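Local coordinates for protein glycosyl hydrolase, BNR repeat (Ralstonia eutropha, PDB 3B7F) that is a putative glycosyl hydrolase built as a seven-bladed beta-propeller with BNR repeats, at residues Pro50-His55 with Gly91-Ala96. Numbering follows the deposited sequence.
Sequences PVFLGH and GNWTEA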
# COMPACT_ATOMS: atom_id res chain seq x y z
N PRO A 50 19.00 9.25 8.85
CA PRO A 50 18.03 9.70 7.84
C PRO A 50 18.62 10.10 6.48
O PRO A 50 19.78 10.52 6.39
CB PRO A 50 17.38 10.94 8.48
CG PRO A 50 18.33 11.42 9.48
CD PRO A 50 19.10 10.20 9.97
N VAL A 51 17.80 9.91 5.46
CA VAL A 51 18.05 10.39 4.13
C VAL A 51 16.89 11.38 3.93
O VAL A 51 15.73 11.04 4.20
CB VAL A 51 18.10 9.26 3.07
CG1 VAL A 51 18.34 9.87 1.69
CG2 VAL A 51 19.20 8.22 3.42
N PHE A 52 17.22 12.58 3.48
CA PHE A 52 16.25 13.65 3.28
C PHE A 52 15.58 14.04 4.60
O PHE A 52 14.36 14.21 4.64
CB PHE A 52 15.19 13.32 2.19
CG PHE A 52 15.74 13.25 0.80
CD1 PHE A 52 16.14 14.41 0.15
CD2 PHE A 52 15.81 12.05 0.12
CE1 PHE A 52 16.64 14.37 -1.14
CE2 PHE A 52 16.31 12.00 -1.17
CZ PHE A 52 16.73 13.15 -1.79
N LEU A 53 16.37 14.16 5.67
CA LEU A 53 15.84 14.56 6.99
C LEU A 53 15.11 15.87 6.82
O LEU A 53 15.60 16.77 6.14
CB LEU A 53 16.93 14.71 8.05
CG LEU A 53 16.57 15.11 9.50
CD1 LEU A 53 15.82 14.03 10.29
CD2 LEU A 53 17.85 15.44 10.23
N GLY A 54 13.92 15.95 7.41
CA GLY A 54 13.05 17.12 7.34
C GLY A 54 12.03 17.15 6.22
O GLY A 54 11.17 18.03 6.21
N HIS A 55 12.11 16.21 5.27
CA HIS A 55 11.14 16.07 4.20
C HIS A 55 10.14 14.99 4.62
O HIS A 55 10.50 14.05 5.33
CB HIS A 55 11.83 15.65 2.91
CG HIS A 55 12.81 16.65 2.35
ND1 HIS A 55 13.04 16.79 1.00
CD2 HIS A 55 13.60 17.58 2.96
CE1 HIS A 55 13.95 17.73 0.80
NE2 HIS A 55 14.30 18.22 1.98
N GLY A 91 22.07 4.92 -3.21
CA GLY A 91 23.26 5.72 -2.93
C GLY A 91 23.26 7.16 -3.42
O GLY A 91 24.11 7.96 -3.02
N ASN A 92 22.38 7.48 -4.35
CA ASN A 92 22.23 8.81 -4.90
C ASN A 92 20.76 8.99 -5.24
O ASN A 92 20.12 8.04 -5.73
CB ASN A 92 23.05 8.99 -6.18
CG ASN A 92 24.55 9.16 -5.93
OD1 ASN A 92 24.98 9.87 -5.02
ND2 ASN A 92 25.36 8.54 -6.80
N TRP A 93 20.22 10.18 -5.02
CA TRP A 93 18.83 10.48 -5.30
C TRP A 93 18.76 11.74 -6.16
O TRP A 93 19.48 12.69 -5.91
CB TRP A 93 18.04 10.62 -3.99
CG TRP A 93 17.98 9.32 -3.19
CD1 TRP A 93 18.82 8.94 -2.17
CD2 TRP A 93 17.04 8.25 -3.34
NE1 TRP A 93 18.46 7.72 -1.68
CE2 TRP A 93 17.37 7.26 -2.37
CE3 TRP A 93 15.93 8.04 -4.17
CZ2 TRP A 93 16.64 6.08 -2.24
CZ3 TRP A 93 15.22 6.85 -4.05
CH2 TRP A 93 15.56 5.89 -3.08
N THR A 94 17.94 11.72 -7.21
CA THR A 94 17.75 12.87 -8.10
C THR A 94 16.27 13.15 -8.21
O THR A 94 15.48 12.24 -8.44
CB THR A 94 18.34 12.63 -9.51
OG1 THR A 94 19.70 12.22 -9.39
CG2 THR A 94 18.28 13.91 -10.35
N GLU A 95 15.90 14.41 -8.01
CA GLU A 95 14.51 14.85 -8.14
C GLU A 95 14.04 14.73 -9.60
O GLU A 95 14.85 14.82 -10.52
CB GLU A 95 14.29 16.30 -7.59
CG GLU A 95 14.88 17.51 -8.38
CD GLU A 95 16.42 17.58 -8.42
OE1 GLU A 95 17.10 16.93 -7.59
OE2 GLU A 95 16.94 18.30 -9.32
N ALA A 96 12.73 14.51 -9.77
CA ALA A 96 12.08 14.39 -11.09
C ALA A 96 12.33 15.64 -11.93
O ALA A 96 12.30 16.75 -11.39
CB ALA A 96 10.56 14.16 -10.95
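Phe52 O accepts a hydrogen bond from His55 N at 3.1 Å, closing a type II beta turn from Phe52 to His55 with Gly54, at positive phi, in its third position. This turn sits where Phe52, after strand 45-51, reaches across to Trp93. No hydrogen bond joins the two segments; what meets is apolar. The phenyl ring leads with its edge: Phe52 CE2 lies 3.6 Å from Trp93 CB, which sits near the plane of the phenyl ring, and CZ is equally close to that carbon. Phe52 CE2 also comes within 3.7 Å of Trp93 CG. The rings form an offset edge-to-face pair, the edge of Phe52 directed at the face of Trp93, with 5.6 Å between the phenyl and five-membered ring centroids and 68° between planes. Val51 adds a second touch farther along the indole: with CG1 anti to the backbone N (chi1 179°), that methyl lies 4.0 Å from both Trp93 CD1 and NE1. Trp93 is the tryptophan ending a sequence that matches the Asp box of BNR repeats, in which Ser86 OG hydrogen-bonds Asn92 O and Asp88 OD1 takes a weak hydrogen bond from Asn92 N. Near the propeller surface, the contact joins the end of strand 45-51 and the residue after it to the residue leading into strand 94-95, the outermost strands of consecutive blades. Phe52 also stacks on Phe84 of strand 81-86, while Trp93 packs on Met70 and Met72 of strand 70-75 and on Phe35 of strand 32-38.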